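Long-range contact in uncharacterized protein (Peptoclostridium difficile 630, PDB 4YCS), which is of unknown function but is probably a lipoprotein that serves as the substrate-binding component of a PnrA-like ABC transporter: residues D49-N63 / R75-Y87. Residues are numbered along the deposited sequence; the frame is centred on the assembly and turned at random.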
loop_
_atom_site.group_PDB
_atom_site.type_symbol
_atom_site.label_atom_id
_atom_site.label_comp_id
_atom_site.label_asym_id
_atom_site.label_seq_id
_atom_site.Cartn_x
_atom_site.Cartn_y
_atom_site.Cartn_z
ATOM N N ASP A 49 0.733 -13.701 -6.734
ATOM C CA ASP A 49 -0.561 -14.314 -7.071
ATOM C C ASP A 49 -1.064 -15.282 -5.981
ATOM O O ASP A 49 -2.213 -15.726 -6.043
ATOM C CB ASP A 49 -0.529 -14.995 -8.466
ATOM C CG ASP A 49 0.636 -15.973 -8.638
ATOM O OD1 ASP A 49 1.193 -16.451 -7.629
ATOM O OD2 ASP A 49 0.997 -16.261 -9.799
ATOM N N ASP A 50 -0.220 -15.557 -4.979
ATOM C CA ASP A 50 -0.494 -16.522 -3.906
ATOM C C ASP A 50 -0.937 -15.862 -2.575
ATOM O O ASP A 50 -0.115 -15.561 -1.719
ATOM C CB ASP A 50 0.767 -17.376 -3.697
ATOM C CG ASP A 50 0.550 -18.541 -2.747
ATOM O OD1 ASP A 50 -0.569 -18.707 -2.243
ATOM O OD2 ASP A 50 1.513 -19.293 -2.491
ATOM N N SER A 51 -2.250 -15.716 -2.379
ATOM C CA SER A 51 -2.807 -15.026 -1.200
ATOM C C SER A 51 -2.417 -15.647 0.123
ATOM O O SER A 51 -2.467 -14.976 1.150
ATOM C CB SER A 51 -4.341 -14.914 -1.260
ATOM O OG SER A 51 -4.960 -16.147 -0.936
ATOM N N SER A 52 -2.044 -16.921 0.117
ATOM C CA SER A 52 -1.602 -17.573 1.346
ATOM C C SER A 52 -0.319 -16.978 1.946
ATOM O O SER A 52 -0.063 -17.170 3.116
ATOM C CB SER A 52 -1.360 -19.061 1.091
ATOM O OG SER A 52 -0.119 -19.235 0.429
ATOM N N THR A 53 0.491 -16.299 1.136
ATOM C CA THR A 53 1.768 -15.757 1.598
ATOM C C THR A 53 1.698 -14.242 1.908
ATOM O O THR A 53 2.706 -13.653 2.306
ATOM C CB THR A 53 2.869 -15.984 0.541
ATOM O OG1 THR A 53 2.614 -15.160 -0.609
ATOM C CG2 THR A 53 2.929 -17.473 0.124
ATOM N N PHE A 54 0.518 -13.643 1.705
ATOM C CA PHE A 54 0.293 -12.211 1.864
ATOM C C PHE A 54 0.690 -11.710 3.259
ATOM O O PHE A 54 1.418 -10.750 3.348
ATOM C CB PHE A 54 -1.162 -11.810 1.548
ATOM C CG PHE A 54 -1.530 -11.819 0.056
ATOM C CD1 PHE A 54 -0.606 -12.083 -0.936
ATOM C CD2 PHE A 54 -2.823 -11.516 -0.330
ATOM C CE1 PHE A 54 -0.971 -12.077 -2.272
ATOM C CE2 PHE A 54 -3.189 -11.508 -1.662
ATOM C CZ PHE A 54 -2.264 -11.799 -2.632
ATOM N N SER A 55 0.241 -12.369 4.328
ATOM C CA SER A 55 0.542 -11.914 5.676
ATOM C C SER A 55 2.063 -12.013 5.971
ATOM O O SER A 55 2.657 -11.090 6.548
ATOM C CB SER A 55 -0.284 -12.673 6.716
ATOM O OG SER A 55 0.246 -13.965 6.873
ATOM N N ASN A 56 2.700 -13.080 5.503
ATOM C CA ASN A 56 4.135 -13.213 5.684
ATOM C C ASN A 56 4.906 -12.070 4.982
ATOM O O ASN A 56 5.858 -11.507 5.514
ATOM C CB ASN A 56 4.636 -14.551 5.156
ATOM C CG ASN A 56 6.112 -14.748 5.405
ATOM O OD1 ASN A 56 6.552 -14.822 6.545
ATOM N ND2 ASN A 56 6.888 -14.817 4.333
ATOM N N SER A 57 4.509 -11.792 3.763
ATOM C CA SER A 57 5.151 -10.767 2.960
ATOM C C SER A 57 5.010 -9.365 3.575
ATOM O O SER A 57 5.959 -8.565 3.501
ATOM C CB SER A 57 4.614 -10.832 1.537
ATOM O OG SER A 57 5.173 -11.980 0.861
ATOM N N ILE A 58 3.838 -9.055 4.141
ATOM C CA ILE A 58 3.617 -7.774 4.785
ATOM C C ILE A 58 4.432 -7.670 6.071
ATOM O O ILE A 58 5.052 -6.606 6.390
ATOM C CB ILE A 58 2.123 -7.487 5.026
ATOM C CG1 ILE A 58 1.368 -7.407 3.707
ATOM C CG2 ILE A 58 1.968 -6.163 5.755
ATOM C CD1 ILE A 58 -0.153 -7.497 3.844
ATOM N N ASP A 59 4.517 -8.786 6.781
ATOM C CA ASP A 59 5.328 -8.854 7.984
ATOM C C ASP A 59 6.813 -8.587 7.700
ATOM O O ASP A 59 7.482 -7.850 8.437
ATOM C CB ASP A 59 5.132 -10.211 8.668
ATOM C CG ASP A 59 5.884 -10.283 9.963
ATOM O OD1 ASP A 59 5.249 -10.069 11.000
ATOM O OD2 ASP A 59 7.107 -10.512 9.917
ATOM N N ILE A 60 7.329 -9.170 6.615
ATOM C CA ILE A 60 8.684 -8.864 6.191
ATOM C C ILE A 60 8.865 -7.376 5.912
ATOM O O ILE A 60 9.885 -6.809 6.299
ATOM C CB ILE A 60 9.077 -9.681 4.950
ATOM C CG1 ILE A 60 9.241 -11.193 5.302
ATOM C CG2 ILE A 60 10.358 -9.134 4.350
ATOM C CD1 ILE A 60 9.240 -12.098 4.057
ATOM N N LEU A 61 7.920 -6.737 5.215
ATOM C CA LEU A 61 8.002 -5.296 4.911
ATOM C C LEU A 61 8.006 -4.452 6.173
ATOM O O LEU A 61 8.684 -3.400 6.220
ATOM C CB LEU A 61 6.867 -4.854 3.970
ATOM C CG LEU A 61 6.830 -5.482 2.568
ATOM C CD1 LEU A 61 5.648 -4.982 1.778
ATOM C CD2 LEU A 61 8.112 -5.240 1.806
ATOM N N CYS A 62 7.297 -4.912 7.214
ATOM C CA CYS A 62 7.289 -4.221 8.512
ATOM C C CYS A 62 8.636 -4.281 9.223
ATOM O O CYS A 62 8.877 -3.519 10.152
ATOM C CB CYS A 62 6.208 -4.806 9.404
ATOM S SG CYS A 62 4.546 -4.499 8.841
ATOM N N ASN A 63 9.524 -5.152 8.753
ATOM C CA ASN A 63 10.908 -5.254 9.279
ATOM C C ASN A 63 11.950 -4.771 8.299
ATOM O O ASN A 63 13.100 -5.032 8.498
ATOM C CB ASN A 63 11.181 -6.716 9.693
ATOM C CG ASN A 63 10.414 -7.073 10.950
ATOM O OD1 ASN A 63 10.809 -6.688 12.041
ATOM N ND2 ASN A 63 9.299 -7.731 10.791
ATOM N N ARG A 75 -8.222 -8.234 -1.602
ATOM C CA ARG A 75 -7.699 -9.502 -1.074
ATOM C C ARG A 75 -6.656 -9.316 0.039
ATOM O O ARG A 75 -6.382 -10.266 0.780
ATOM C CB ARG A 75 -7.129 -10.382 -2.170
ATOM C CG ARG A 75 -8.197 -10.983 -3.081
ATOM C CD ARG A 75 -7.824 -12.391 -3.511
ATOM N NE ARG A 75 -6.558 -12.451 -4.247
ATOM C CZ ARG A 75 -5.894 -13.576 -4.503
ATOM N NH1 ARG A 75 -6.385 -14.737 -4.096
ATOM N NH2 ARG A 75 -4.737 -13.555 -5.169
ATOM N N PHE A 76 -6.096 -8.110 0.191
ATOM C CA PHE A 76 -5.166 -7.844 1.316
ATOM C C PHE A 76 -5.842 -7.496 2.646
ATOM O O PHE A 76 -5.155 -7.462 3.691
ATOM C CB PHE A 76 -4.152 -6.757 0.958
ATOM C CG PHE A 76 -3.179 -7.182 -0.062
ATOM C CD1 PHE A 76 -2.194 -8.081 0.272
ATOM C CD2 PHE A 76 -3.265 -6.709 -1.365
ATOM C CE1 PHE A 76 -1.286 -8.485 -0.684
ATOM C CE2 PHE A 76 -2.344 -7.088 -2.305
ATOM C CZ PHE A 76 -1.355 -7.974 -1.959
ATOM N N ALA A 77 -7.160 -7.265 2.611
ATOM C CA ALA A 77 -7.917 -6.783 3.775
ATOM C C ALA A 77 -7.570 -7.541 5.045
ATOM O O ALA A 77 -7.074 -6.951 6.020
ATOM C CB ALA A 77 -9.420 -6.841 3.497
ATOM N N LYS A 78 -7.783 -8.848 5.022
ATOM C CA LYS A 78 -7.577 -9.677 6.220
ATOM C C LYS A 78 -6.096 -9.833 6.653
ATOM O O LYS A 78 -5.796 -9.661 7.821
ATOM C CB LYS A 78 -8.270 -11.048 6.090
ATOM C CG LYS A 78 -9.794 -11.005 6.227
ATOM C CD LYS A 78 -10.288 -10.765 7.662
ATOM C CE LYS A 78 -11.815 -10.701 7.747
ATOM N NZ LYS A 78 -12.381 -9.477 7.106
ATOM N N PRO A 79 -5.181 -10.173 5.721
ATOM C CA PRO A 79 -3.781 -10.306 6.139
ATOM C C PRO A 79 -3.155 -8.993 6.592
ATOM O O PRO A 79 -2.295 -9.014 7.451
ATOM C CB PRO A 79 -3.076 -10.856 4.902
ATOM C CG PRO A 79 -3.998 -10.568 3.787
ATOM C CD PRO A 79 -5.382 -10.624 4.340
ATOM N N LEU A 80 -3.623 -7.873 6.060
ATOM C CA LEU A 80 -3.118 -6.555 6.464
ATOM C C LEU A 80 -3.596 -6.156 7.842
ATOM O O LEU A 80 -2.827 -5.610 8.635
ATOM C CB LEU A 80 -3.510 -5.481 5.459
ATOM C CG LEU A 80 -3.017 -4.055 5.738
ATOM C CD1 LEU A 80 -1.521 -3.972 5.420
ATOM C CD2 LEU A 80 -3.820 -3.039 4.921
ATOM N N GLU A 81 -4.864 -6.388 8.138
ATOM C CA GLU A 81 -5.394 -6.095 9.469
ATOM C C GLU A 81 -4.653 -6.882 10.555
ATOM O O GLU A 81 -4.270 -6.331 11.589
ATOM C CB GLU A 81 -6.874 -6.407 9.524
ATOM C CG GLU A 81 -7.494 -6.062 10.868
ATOM C CD GLU A 81 -9.016 -6.098 10.878
ATOM O OE1 GLU A 81 -9.633 -6.768 10.001
ATOM O OE2 GLU A 81 -9.588 -5.445 11.786
HETATM N N MSE A 82 -4.449 -8.167 10.305
HETATM C CA MSE A 82 -3.671 -9.048 11.195
HETATM C C MSE A 82 -2.270 -8.525 11.488
HETATM O O MSE A 82 -1.828 -8.532 12.643
HETATM C CB MSE A 82 -3.563 -10.424 10.522
HETATM C CG MSE A 82 -2.964 -11.517 11.420
HETATM SE SE MSE A 82 -2.490 -13.144 10.371
HETATM C CE MSE A 82 -0.535 -13.038 10.682
ATOM N N VAL A 83 -1.540 -8.099 10.448
ATOM C CA VAL A 83 -0.156 -7.695 10.631
ATOM C C VAL A 83 -0.067 -6.277 11.235
ATOM O O VAL A 83 0.796 -5.978 12.025
ATOM C CB VAL A 83 0.608 -7.811 9.312
ATOM C CG1 VAL A 83 2.032 -7.272 9.457
ATOM C CG2 VAL A 83 0.637 -9.259 8.840
ATOM N N ALA A 84 -0.974 -5.408 10.849
ATOM C CA ALA A 84 -0.999 -4.071 11.375
ATOM C C ALA A 84 -1.165 -3.997 12.896
ATOM O O ALA A 84 -0.695 -3.036 13.518
ATOM C CB ALA A 84 -2.101 -3.278 10.696
ATOM N N LYS A 85 -1.877 -4.967 13.471
ATOM C CA LYS A 85 -1.980 -5.099 14.926
ATOM C C LYS A 85 -0.625 -5.344 15.574
ATOM O O LYS A 85 -0.433 -4.926 16.730
ATOM C CB LYS A 85 -2.886 -6.281 15.297
ATOM C CG LYS A 85 -4.363 -6.068 15.028
ATOM C CD LYS A 85 -5.155 -7.221 15.663
ATOM C CE LYS A 85 -6.530 -7.404 15.036
ATOM N NZ LYS A 85 -7.511 -6.462 15.639
ATOM N N LYS A 86 0.304 -6.008 14.853
ATOM C CA LYS A 86 1.601 -6.412 15.434
ATOM C C LYS A 86 2.650 -5.288 15.316
ATOM O O LYS A 86 3.730 -5.360 15.931
ATOM C CB LYS A 86 2.136 -7.694 14.762
ATOM C CG LYS A 86 1.225 -8.915 14.831
ATOM C CD LYS A 86 1.885 -10.195 14.286
ATOM C CE LYS A 86 2.149 -10.135 12.782
ATOM N NZ LYS A 86 2.323 -11.452 12.074
ATOM N N TYR A 87 2.344 -4.245 14.530
ATOM C CA TYR A 87 3.282 -3.150 14.321
ATOM C C TYR A 87 2.546 -1.812 14.415
ATOM O O TYR A 87 2.264 -1.184 13.379
ATOM C CB TYR A 87 4.006 -3.328 12.951
ATOM C CG TYR A 87 4.774 -4.593 12.834
ATOM C CD1 TYR A 87 6.037 -4.697 13.349
ATOM C CD2 TYR A 87 4.208 -5.735 12.282
ATOM C CE1 TYR A 87 6.745 -5.894 13.314
ATOM C CE2 TYR A 87 4.921 -6.941 12.189
ATOM C CZ TYR A 87 6.194 -7.002 12.724
ATOM O OH TYR A 87 6.942 -8.130 12.650
#
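Helices 54-62 and 77-84 run side by side at -41°, their axes 8.7 Å apart and their backbones nearest where Ser55 meets Pro79. They are neighbouring helices of a Rossmann-like alpha/beta fold with strand order 2-1-3-4-5, as in the periplasmic-binding-protein clan; each is the helix of one beta-alpha-beta crossover, 41-48 to 68-72 and 68-72 to 91-95, and both pack on the same parallel sheet. Here aromatic rings lie at both ends, with Ser55, Ile58, Pro79, Leu80 and Val83 between. At the N-terminal end the Phe54 and Phe76 rings stack face to face, centroids 4.2 Å apart and planes inclined by 30°; CE1 of Phe76 lies over the centre of the Phe54 ring, whose opposite face is covered by CA of Ser51. Beyond them Ser51 CB lies over one face of the Arg75 guanidinium, toward its rim; NH2 makes a weak in-plane hydrogen bond to Asp49 O, and salt bridges run from NE to Asp15 and from NH2 to Glu17. In the middle Val83 is a knob in the hole formed by Ser55, Ile58, Asp59 and Cys62. With CG1 anti to the backbone N (chi1 175°), that methyl reaches Ile58 CG2 and Cys62 SG, and CG2 turns to Ser55 O. CD1 of Ile58 meets CD1 of Leu80 at 4.1 Å. At the other end CB of Cys62 lies 3.6 Å from the Tyr87 ring centroid, over the face, a CH-pi contact. The Tyr87 hydroxyl donates to Asp59 OD1 from above the carboxylate plane, and Lys86 NZ forms a salt bridge to the same OD1 at 3.4 Å, its hydrogen bond weak. Asn63 ND2 in turn donates to Tyr87 OH at 3.0 Å, with the hydroxyl close to its amide plane.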